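Local coordinates for protein 5-carboxyvanillate decarboxylase (Sphingomonas paucimobilis, PDB 4NG3) that probably removes a carboxyl group from 5-carboxyvanillate, as a manganese-binding lyase of the amidohydrolase family, at residues Leu4-Glu9 with Trp294-Pro299; Ser30-Leu35 with His174-Ser179; Leu225-Glu230 with Thr270-Glu275. All coordinates share one frame; numbering follows the deposited sequence.

Contact 1 (Leu4-Glu9 with Trp294-Pro299); sequences LIATEE and WAIDYP. With MN (manganese (II) ion), chain I; 1DF (4-hydroxy-3-methoxy-5-nitrobenzoic acid), chain J.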
loop_
_atom_site.group_PDB
_atom_site.type_symbol
_atom_site.label_atom_id
_atom_site.label_comp_id
_atom_site.label_asym_id
_atom_site.label_seq_id
_atom_site.Cartn_x
_atom_site.Cartn_y
_atom_site.Cartn_z
ATOM N N LEU A 4 15.110 21.542 -14.524
ATOM C CA LEU A 4 13.968 20.687 -14.226
ATOM C C LEU A 4 13.747 19.655 -15.321
ATOM O O LEU A 4 13.439 20.011 -16.458
ATOM C CB LEU A 4 12.712 21.538 -14.013
ATOM C CG LEU A 4 12.605 22.202 -12.635
ATOM C CD1 LEU A 4 11.660 23.402 -12.663
ATOM C CD2 LEU A 4 12.147 21.193 -11.599
ATOM N N ILE A 5 13.936 18.381 -14.973
ATOM C CA ILE A 5 13.663 17.268 -15.880
ATOM C C ILE A 5 12.526 16.432 -15.315
ATOM O O ILE A 5 12.690 15.721 -14.324
ATOM C CB ILE A 5 14.916 16.377 -16.084
ATOM C CG1 ILE A 5 16.054 17.190 -16.721
ATOM C CG2 ILE A 5 14.571 15.151 -16.932
ATOM C CD1 ILE A 5 17.362 16.415 -16.881
ATOM N N ALA A 6 11.364 16.517 -15.953
ATOM C CA ALA A 6 10.180 15.810 -15.471
ATOM C C ALA A 6 10.201 14.368 -15.984
ATOM O O ALA A 6 10.329 14.146 -17.187
ATOM C CB ALA A 6 8.919 16.545 -15.930
ATOM N N THR A 7 10.081 13.383 -15.088
ATOM C CA THR A 7 10.399 12.002 -15.472
ATOM C C THR A 7 9.234 11.052 -15.761
ATOM O O THR A 7 9.473 9.897 -16.094
ATOM C CB THR A 7 11.319 11.314 -14.427
ATOM O OG1 THR A 7 10.731 11.425 -13.122
ATOM C CG2 THR A 7 12.667 11.967 -14.413
ATOM N N GLU A 8 7.991 11.504 -15.631
ATOM C CA GLU A 8 6.866 10.597 -15.887
ATOM C C GLU A 8 5.826 11.259 -16.781
ATOM O O GLU A 8 4.663 11.402 -16.413
ATOM C CB GLU A 8 6.219 10.093 -14.582
ATOM C CG GLU A 8 5.301 8.869 -14.790
ATOM C CD GLU A 8 4.550 8.460 -13.526
ATOM O OE1 GLU A 8 5.203 8.175 -12.496
ATOM O OE2 GLU A 8 3.302 8.434 -13.560
ATOM N N GLU A 9 6.252 11.652 -17.971
ATOM C CA GLU A 9 5.412 12.494 -18.801
ATOM C C GLU A 9 4.822 11.692 -19.943
ATOM O O GLU A 9 5.535 11.211 -20.826
ATOM C CB GLU A 9 6.216 13.695 -19.279
ATOM C CG GLU A 9 7.054 14.324 -18.152
ATOM C CD GLU A 9 6.237 14.525 -16.873
ATOM O OE1 GLU A 9 6.715 14.158 -15.770
ATOM O OE2 GLU A 9 5.104 15.047 -16.981
ATOM N N TRP A 294 12.265 14.152 -9.532
ATOM C CA TRP A 294 11.048 14.932 -9.689
ATOM C C TRP A 294 10.321 14.501 -10.953
ATOM O O TRP A 294 10.951 14.102 -11.935
ATOM C CB TRP A 294 11.421 16.417 -9.766
ATOM C CG TRP A 294 10.270 17.318 -10.042
ATOM C CD1 TRP A 294 9.261 17.645 -9.178
ATOM C CD2 TRP A 294 10.002 18.022 -11.259
ATOM N NE1 TRP A 294 8.377 18.495 -9.789
ATOM C CE2 TRP A 294 8.812 18.751 -11.065
ATOM C CE3 TRP A 294 10.648 18.095 -12.500
ATOM C CZ2 TRP A 294 8.251 19.549 -12.061
ATOM C CZ3 TRP A 294 10.099 18.894 -13.488
ATOM C CH2 TRP A 294 8.910 19.615 -13.263
ATOM N N ALA A 295 8.997 14.588 -10.935
ATOM C CA ALA A 295 8.189 14.378 -12.124
ATOM C C ALA A 295 6.901 15.172 -12.005
ATOM O O ALA A 295 6.562 15.652 -10.923
ATOM C CB ALA A 295 7.879 12.900 -12.313
ATOM N N ILE A 296 6.172 15.281 -13.114
ATOM C CA ILE A 296 4.905 16.006 -13.126
ATOM C C ILE A 296 3.730 15.061 -13.243
ATOM O O ILE A 296 2.733 15.247 -12.550
ATOM C CB ILE A 296 4.813 16.991 -14.315
ATOM C CG1 ILE A 296 5.901 18.053 -14.221
ATOM C CG2 ILE A 296 3.409 17.662 -14.384
ATOM C CD1 ILE A 296 6.047 18.861 -15.496
ATOM N N ASP A 297 3.867 14.054 -14.108
ATOM C CA ASP A 297 2.760 13.171 -14.507
ATOM C C ASP A 297 1.778 13.895 -15.450
ATOM O O ASP A 297 0.568 13.635 -15.422
ATOM C CB ASP A 297 2.018 12.612 -13.272
ATOM C CG ASP A 297 1.630 11.148 -13.415
ATOM O OD1 ASP A 297 1.532 10.641 -14.555
ATOM O OD2 ASP A 297 1.398 10.503 -12.363
ATOM N N TYR A 298 2.304 14.796 -16.281
ATOM C CA TYR A 298 1.527 15.457 -17.332
ATOM C C TYR A 298 1.108 14.408 -18.374
ATOM O O TYR A 298 1.892 13.500 -18.674
ATOM C CB TYR A 298 2.400 16.530 -18.001
ATOM C CG TYR A 298 1.684 17.355 -19.039
ATOM C CD1 TYR A 298 0.925 18.450 -18.667
ATOM C CD2 TYR A 298 1.773 17.044 -20.392
ATOM C CE1 TYR A 298 0.256 19.209 -19.608
ATOM C CE2 TYR A 298 1.104 17.791 -21.340
ATOM C CZ TYR A 298 0.350 18.877 -20.940
ATOM O OH TYR A 298 -0.317 19.641 -21.869
ATOM N N PRO A 299 -0.111 14.524 -18.941
ATOM C CA PRO A 299 -1.141 15.538 -18.694
ATOM C C PRO A 299 -2.179 15.139 -17.649
ATOM O O PRO A 299 -3.201 15.824 -17.534
ATOM C CB PRO A 299 -1.815 15.681 -20.062
ATOM C CG PRO A 299 -1.715 14.329 -20.651
ATOM C CD PRO A 299 -0.433 13.711 -20.127
HETATM MN MN MN I . 1.539 8.416 -14.900
HETATM C C1 1DF J . -4.099 8.650 -14.733
HETATM C CO1 1DF J . -3.070 8.913 -13.825
HETATM C CO2 1DF J . -3.839 7.965 -15.910
HETATM C CM1 1DF J . -1.772 8.485 -14.117
HETATM C CM2 1DF J . -2.553 7.545 -16.188
HETATM O OM 1DF J . -2.229 6.871 -17.340
HETATM C CZ 1DF J . -1.529 7.809 -15.304
HETATM C CC 1DF J . -5.505 9.068 -14.492
HETATM C CV 1DF J . -3.172 6.154 -18.059
HETATM O O1 1DF J . -5.771 9.997 -13.691
HETATM O O2 1DF J . -6.432 8.479 -15.115
HETATM O O3 1DF J . -0.266 7.750 -15.826
HETATM N N 1DF J . -0.757 8.449 -13.099
HETATM O O11 1DF J . 0.485 8.137 -13.391
HETATM O O22 1DF J . -1.065 8.738 -11.879
HETATM O O HOH W 1 13.872 14.622 -12.229
HETATM O O HOH W 2 2.514 9.212 -16.748
#
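Thr7 meets Trp294 where strand 5-11, the first of a TIM-barrel fold, runs beside the loop that follows strand 292-293, the eighth. The contact therefore lies at the closure of the barrel and extends to its metal site. Thr7 OG1 donates to Trp294 O at 2.9 Å, from above the carbonyl plane, and Thr7 N adds a weak bond to the same oxygen. Beside this, Leu4 CD2 sits over one face of the indole, 3.6 Å from the centroid of the Trp294 six-membered ring, in a CH-pi contact. Ala6 CB approaches that ring obliquely at CZ3 and also touches Ile296 CD1, while Trp294 NE1 is bonded to Ala306 O.

Further along, Glu9 folds back at chi2. Its OE1 accepts from Ile296 N at 2.9 Å with an N-H...O angle of 166°, and also from Asp297 N and Glu8 N; OE2 of Glu9 takes Tyr298 N. Three loop amides, with Glu8 N as a fourth donor, thus converge on one buried carboxylate, which probably helps hold the loop's course.

Glu8 carries the contact to the metal. Its CB lies 4.0 Å from Ala295 CB. CG, anti to the backbone N (chi1 -165°), starts an extended chain, with Glu8 CG 3.8 Å and CD 3.3 Å from the manganese. At the tip OE1 is hydrogen-bonded to Tyr172 OH and Ser272 OG, and OE2 binds the metal. Asp297 OD1 and His174 NE2 are further ligands, with a water and two oxygens of the bound nitrobenzoate; Asp297 OD2 is held by His227 NE2. The Glu8 and Asp297 carboxylates lie side by side, planes 74° apart. Shared coordination, not a hydrogen bond, brings Glu8 OE2 within 3.0 Å of Asp297 OD1, with Glu8 OE2 2.2 Å from the manganese.

Contact 2 (Ser30-Leu35 with His174-Ser179); sequences SLDMIL and HPRAPS. With MN (manganese (II) ion), chain I; 1DF (4-hydroxy-3-methoxy-5-nitrobenzoic acid), chain J.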
loop_
_atom_site.group_PDB
_atom_site.type_symbol
_atom_site.label_atom_id
_atom_site.label_comp_id
_atom_site.label_asym_id
_atom_site.label_seq_id
_atom_site.Cartn_x
_atom_site.Cartn_y
_atom_site.Cartn_z
ATOM N N SER A 30 -10.378 -6.936 -18.570
ATOM C CA SER A 30 -9.363 -6.195 -17.818
ATOM C C SER A 30 -9.918 -4.914 -17.178
ATOM O O SER A 30 -10.710 -4.192 -17.785
ATOM C CB SER A 30 -8.170 -5.835 -18.702
ATOM O OG SER A 30 -7.241 -5.035 -17.977
ATOM N N LEU A 31 -9.483 -4.634 -15.957
ATOM C CA LEU A 31 -9.922 -3.432 -15.259
ATOM C C LEU A 31 -9.435 -2.155 -15.966
ATOM O O LEU A 31 -9.963 -1.076 -15.730
ATOM C CB LEU A 31 -9.468 -3.471 -13.793
ATOM C CG LEU A 31 -10.005 -2.389 -12.845
ATOM C CD1 LEU A 31 -11.519 -2.460 -12.739
ATOM C CD2 LEU A 31 -9.355 -2.499 -11.475
ATOM N N ASP A 32 -8.443 -2.284 -16.847
ATOM C CA ASP A 32 -7.976 -1.140 -17.633
ATOM C C ASP A 32 -9.007 -0.662 -18.646
ATOM O O ASP A 32 -8.880 0.436 -19.212
ATOM C CB ASP A 32 -6.679 -1.472 -18.365
ATOM C CG ASP A 32 -5.489 -1.485 -17.442
ATOM O OD1 ASP A 32 -5.089 -0.394 -16.978
ATOM O OD2 ASP A 32 -4.961 -2.581 -17.177
ATOM N N MET A 33 -10.024 -1.483 -18.873
ATOM C CA MET A 33 -11.075 -1.119 -19.822
ATOM C C MET A 33 -11.858 0.100 -19.350
ATOM O O MET A 33 -12.480 0.784 -20.164
ATOM C CB MET A 33 -12.015 -2.298 -20.107
ATOM C CG MET A 33 -11.386 -3.402 -20.954
ATOM S SD MET A 33 -10.876 -2.842 -22.607
ATOM C CE MET A 33 -12.448 -2.745 -23.453
ATOM N N ILE A 34 -11.822 0.391 -18.049
ATOM C CA ILE A 34 -12.485 1.593 -17.554
ATOM C C ILE A 34 -11.789 2.820 -18.134
ATOM O O ILE A 34 -12.432 3.664 -18.762
ATOM C CB ILE A 34 -12.560 1.649 -16.010
ATOM C CG1 ILE A 34 -13.482 0.545 -15.481
ATOM C CG2 ILE A 34 -13.093 2.995 -15.554
ATOM C CD1 ILE A 34 -13.471 0.400 -13.944
ATOM N N LEU A 35 -10.474 2.901 -17.947
ATOM C CA LEU A 35 -9.683 3.957 -18.570
ATOM C C LEU A 35 -9.839 3.948 -20.092
ATOM O O LEU A 35 -10.041 4.992 -20.714
ATOM C CB LEU A 35 -8.201 3.798 -18.206
ATOM C CG LEU A 35 -7.210 4.610 -19.033
ATOM C CD1 LEU A 35 -7.307 6.076 -18.655
ATOM C CD2 LEU A 35 -5.776 4.097 -18.833
ATOM N N HIS A 174 5.592 1.708 -14.572
ATOM C CA HIS A 174 4.477 2.630 -14.379
ATOM C C HIS A 174 3.223 1.833 -14.001
ATOM O O HIS A 174 3.134 0.629 -14.283
ATOM C CB HIS A 174 4.273 3.420 -15.680
ATOM C CG HIS A 174 3.203 4.465 -15.606
ATOM N ND1 HIS A 174 1.869 4.178 -15.791
ATOM C CD2 HIS A 174 3.273 5.798 -15.374
ATOM C CE1 HIS A 174 1.160 5.286 -15.662
ATOM N NE2 HIS A 174 1.989 6.285 -15.415
ATOM N N PRO A 175 2.248 2.479 -13.341
ATOM C CA PRO A 175 1.050 1.702 -13.012
ATOM C C PRO A 175 0.158 1.375 -14.205
ATOM O O PRO A 175 0.257 1.989 -15.266
ATOM C CB PRO A 175 0.265 2.652 -12.107
ATOM C CG PRO A 175 1.283 3.543 -11.508
ATOM C CD PRO A 175 2.281 3.766 -12.612
ATOM N N ARG A 176 -0.715 0.404 -13.988
ATOM C CA ARG A 176 -1.937 0.232 -14.770
ATOM C C ARG A 176 -2.959 -0.260 -13.743
ATOM O O ARG A 176 -2.615 -0.428 -12.563
ATOM C CB ARG A 176 -1.753 -0.768 -15.915
ATOM C CG ARG A 176 -1.413 -2.181 -15.480
ATOM C CD ARG A 176 -1.272 -3.134 -16.671
ATOM N NE ARG A 176 -2.536 -3.382 -17.359
ATOM C CZ ARG A 176 -2.709 -4.326 -18.279
ATOM N NH1 ARG A 176 -1.694 -5.110 -18.629
ATOM N NH2 ARG A 176 -3.897 -4.487 -18.849
ATOM N N ALA A 177 -4.203 -0.474 -14.162
ATOM C CA ALA A 177 -5.224 -0.930 -13.227
ATOM C C ALA A 177 -4.829 -2.286 -12.641
ATOM O O ALA A 177 -4.133 -3.077 -13.290
ATOM C CB ALA A 177 -6.622 -1.008 -13.913
ATOM N N PRO A 178 -5.255 -2.547 -11.399
ATOM C CA PRO A 178 -5.119 -3.853 -10.749
ATOM C C PRO A 178 -5.428 -5.007 -11.692
ATOM O O PRO A 178 -6.442 -4.996 -12.391
ATOM C CB PRO A 178 -6.181 -3.779 -9.660
ATOM C CG PRO A 178 -6.071 -2.350 -9.202
ATOM C CD PRO A 178 -5.835 -1.548 -10.481
ATOM N N SER A 179 -4.537 -5.989 -11.715
ATOM C CA SER A 179 -4.698 -7.179 -12.550
ATOM C C SER A 179 -5.902 -8.027 -12.121
ATOM O O SER A 179 -6.522 -7.772 -11.078
ATOM C CB SER A 179 -3.433 -8.032 -12.462
ATOM O OG SER A 179 -3.428 -8.766 -11.248
HETATM MN MN MN I . 1.539 8.416 -14.900
HETATM C C1 1DF J . -4.099 8.650 -14.733
HETATM C CO1 1DF J . -3.070 8.913 -13.825
HETATM C CO2 1DF J . -3.839 7.965 -15.910
HETATM C CM1 1DF J . -1.772 8.485 -14.117
HETATM C CM2 1DF J . -2.553 7.545 -16.188
HETATM O OM 1DF J . -2.229 6.871 -17.340
HETATM C CZ 1DF J . -1.529 7.809 -15.304
HETATM C CC 1DF J . -5.505 9.068 -14.492
HETATM C CV 1DF J . -3.172 6.154 -18.059
HETATM O O1 1DF J . -5.771 9.997 -13.691
HETATM O O2 1DF J . -6.432 8.479 -15.115
HETATM O O3 1DF J . -0.266 7.750 -15.826
HETATM N N 1DF J . -0.757 8.449 -13.099
HETATM O O11 1DF J . 0.485 8.137 -13.391
HETATM O O22 1DF J . -1.065 8.738 -11.879
HETATM O O HOH W 3 -8.116 -6.403 -14.318
HETATM O O HOH W 4 -5.421 -4.485 -15.454
HETATM O O HOH W 2 2.514 9.212 -16.748
#
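Asp32 uses its two carboxylate oxygens on different parts of segment 174-179, which leaves the barrel strand ending at the manganese ligand His174. OD1 accepts the amide of Ala177 (N to OD1 3.0 Å, N-H...O angle 168°) on the syn side but tilted about 34° out of the carboxylate plane. OD2 takes a side-on grip from Arg176, with NE at 2.6 Å and NH2 at 2.7 Å from OD2; both nitrogens approach from the same face of the carboxylate, while OD2 stays within 5° of the guanidinium plane. Arg176 reaches it by a bend at chi3, and its NH1 is held by His146 O. Packed against this polar grip, Leu31 CB meets Ala177 CB at 3.8 Å and Leu31 CD2 lies on the Pro178 ring.

The looser side is toward partly exposed Ser30: one water sits between Leu31 N and Pro178 O, another lies 2.6 Å from Asp32 OD2 and 2.9 Å from Ala177 O. Ser30 OG accepts from Asp32 N, capping the turn before helix 33-40. An asparagine at Asp32 would probably leave the Arg176 guanidinium without its balancing charge. The paired charge and the amide bond together probably hold the loop after His174 against that turn.

Contact 3 (Leu225-Glu230 with Thr270-Glu275); sequences LGHMGE and TTSGVE. With 1DF (4-hydroxy-3-methoxy-5-nitrobenzoic acid), chain J.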
loop_
_atom_site.group_PDB
_atom_site.type_symbol
_atom_site.label_atom_id
_atom_site.label_comp_id
_atom_site.label_asym_id
_atom_site.label_seq_id
_atom_site.Cartn_x
_atom_site.Cartn_y
_atom_site.Cartn_z
ATOM N N LEU A 225 10.174 3.640 -9.903
ATOM C CA LEU A 225 8.765 3.654 -9.538
ATOM C C LEU A 225 8.314 5.087 -9.281
ATOM O O LEU A 225 8.989 5.832 -8.567
ATOM C CB LEU A 225 8.526 2.840 -8.265
ATOM C CG LEU A 225 8.821 1.343 -8.269
ATOM C CD1 LEU A 225 8.505 0.759 -6.881
ATOM C CD2 LEU A 225 7.980 0.688 -9.327
ATOM N N GLY A 226 7.168 5.469 -9.835
ATOM C CA GLY A 226 6.634 6.791 -9.583
ATOM C C GLY A 226 5.804 6.844 -8.307
ATOM O O GLY A 226 5.807 5.902 -7.517
ATOM N N HIS A 227 5.101 7.959 -8.108
ATOM C CA HIS A 227 4.174 8.110 -6.981
ATOM C C HIS A 227 4.858 7.846 -5.644
ATOM O O HIS A 227 4.338 7.131 -4.780
ATOM C CB HIS A 227 2.940 7.249 -7.231
ATOM C CG HIS A 227 2.487 7.328 -8.652
ATOM N ND1 HIS A 227 2.609 6.278 -9.537
ATOM C CD2 HIS A 227 2.019 8.375 -9.374
ATOM C CE1 HIS A 227 2.190 6.662 -10.731
ATOM N NE2 HIS A 227 1.824 7.929 -10.659
ATOM N N MET A 228 6.024 8.476 -5.496
ATOM C CA MET A 228 6.862 8.380 -4.306
ATOM C C MET A 228 7.161 6.921 -3.966
ATOM O O MET A 228 7.131 6.519 -2.808
ATOM C CB MET A 228 6.231 9.129 -3.108
ATOM C CG MET A 228 7.266 9.707 -2.112
ATOM S SD MET A 228 8.366 10.939 -2.847
ATOM C CE MET A 228 7.356 12.421 -2.761
ATOM N N GLY A 229 7.469 6.139 -4.994
ATOM C CA GLY A 229 7.879 4.763 -4.814
ATOM C C GLY A 229 6.722 3.844 -4.520
ATOM O O GLY A 229 6.924 2.762 -3.964
ATOM N N GLU A 230 5.513 4.272 -4.887
ATOM C CA GLU A 230 4.293 3.501 -4.636
ATOM C C GLU A 230 4.210 3.064 -3.165
ATOM O O GLU A 230 3.741 1.958 -2.840
ATOM C CB GLU A 230 4.174 2.305 -5.603
ATOM C CG GLU A 230 4.392 2.642 -7.112
ATOM C CD GLU A 230 3.282 3.493 -7.727
ATOM O OE1 GLU A 230 2.302 3.801 -7.019
ATOM O OE2 GLU A 230 3.389 3.852 -8.927
ATOM N N THR A 270 10.264 8.395 -8.215
ATOM C CA THR A 270 9.908 9.751 -8.617
ATOM C C THR A 270 8.748 10.279 -7.765
ATOM O O THR A 270 8.076 9.517 -7.070
ATOM C CB THR A 270 9.529 9.861 -10.108
ATOM O OG1 THR A 270 8.137 9.545 -10.294
ATOM C CG2 THR A 270 10.404 8.944 -10.955
ATOM N N THR A 271 8.518 11.586 -7.839
ATOM C CA THR A 271 7.515 12.258 -7.028
ATOM C C THR A 271 6.201 12.488 -7.771
ATOM O O THR A 271 5.376 13.292 -7.334
ATOM C CB THR A 271 8.027 13.622 -6.544
ATOM O OG1 THR A 271 8.238 14.488 -7.667
ATOM C CG2 THR A 271 9.338 13.462 -5.771
ATOM N N SER A 272 6.003 11.800 -8.890
ATOM C CA SER A 272 4.783 11.994 -9.673
ATOM C C SER A 272 3.527 11.834 -8.822
ATOM O O SER A 272 3.362 10.831 -8.125
ATOM C CB SER A 272 4.734 11.032 -10.851
ATOM O OG SER A 272 4.960 9.705 -10.427
ATOM N N GLY A 273 2.666 12.841 -8.856
ATOM C CA GLY A 273 1.385 12.768 -8.163
ATOM C C GLY A 273 1.451 12.737 -6.651
ATOM O O GLY A 273 0.440 12.487 -5.989
ATOM N N VAL A 274 2.635 12.976 -6.091
ATOM C CA VAL A 274 2.782 13.066 -4.636
ATOM C C VAL A 274 3.526 14.359 -4.308
ATOM O O VAL A 274 4.712 14.343 -3.965
ATOM C CB VAL A 274 3.525 11.844 -4.030
ATOM C CG1 VAL A 274 3.562 11.924 -2.490
ATOM C CG2 VAL A 274 2.877 10.552 -4.480
ATOM N N GLU A 275 2.816 15.482 -4.405
ATOM C CA GLU A 275 3.424 16.791 -4.141
ATOM C C GLU A 275 3.396 17.153 -2.648
ATOM O O GLU A 275 2.838 18.174 -2.235
ATOM C CB GLU A 275 2.782 17.861 -5.037
ATOM C CG GLU A 275 3.016 17.526 -6.500
ATOM C CD GLU A 275 2.108 18.260 -7.472
ATOM O OE1 GLU A 275 1.541 19.309 -7.113
ATOM O OE2 GLU A 275 1.986 17.773 -8.612
HETATM C C1 1DF J . -4.099 8.650 -14.733
HETATM C CO1 1DF J . -3.070 8.913 -13.825
HETATM C CO2 1DF J . -3.839 7.965 -15.910
HETATM C CM1 1DF J . -1.772 8.485 -14.117
HETATM C CM2 1DF J . -2.553 7.545 -16.188
HETATM O OM 1DF J . -2.229 6.871 -17.340
HETATM C CZ 1DF J . -1.529 7.809 -15.304
HETATM C CC 1DF J . -5.505 9.068 -14.492
HETATM C CV 1DF J . -3.172 6.154 -18.059
HETATM O O1 1DF J . -5.771 9.997 -13.691
HETATM O O2 1DF J . -6.432 8.479 -15.115
HETATM O O3 1DF J . -0.266 7.750 -15.826
HETATM N N 1DF J . -0.757 8.449 -13.099
HETATM O O11 1DF J . 0.485 8.137 -13.391
HETATM O O22 1DF J . -1.065 8.738 -11.879
#
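Ser272 OG stands over one face of the His227 imidazole, 3.4 Å above its plane and displaced toward the rim; the same oxygen accepts from His227 N at 2.9 Å, besides its bond to Glu8. This is the C-terminal rim of the barrel, lining the ligand pocket. His227 ND1 points at Glu230 OE2, 2.6 Å away and almost straight at 175°, a His-carboxylate bond that fixes the rotation of the ring. NE2 is thereby turned to nitro oxygen O11 of the bound 4-hydroxy-3-methoxy-5-nitrobenzoic acid, to which it is hydrogen-bonded at 3.0 Å, and toward Asp297. A CB on Gly226 would fall about 2.6 Å from Ser272 OG, so the close approach probably needs a glycine.

Met228 points elsewhere: bent at chi2 and chi3, it brings CE across Thr271 CG2 and to 3.8 Å from Val274 CG1. Its own N donates to Thr270 O at 2.8 Å, and Thr270 N returns a bond to Leu225 O, continuing the pairing of the adjoining strands.

The two segments leave neighbouring barrel strands, 223-225 and 267-270. Strand 5-11 borders Thr270 and His227, helix 197-211 packs on Leu225 and Glu230, and Phe234 of the second subunit lies on Met228.

All three contacts are buried, but contact 2 lies farthest from the centre of the chain, and waters line its edge beside a partly exposed serine. Contacts 1 and 3 are closer in, with centres about 10 Å apart, and two hydrogen bonds between their side chains join them at the metal site. Contact 2 reaches the same manganese through His174, and Pro175 packs on His227. Each contact uses chain leaving barrel strands, yet the chemistry differs: metal-bound carboxylates and gathered amides in 4-9 with 294-299, an arginine-aspartate pair in 30-35 with 174-179, and an oriented imidazole in 225-230 with 270-275.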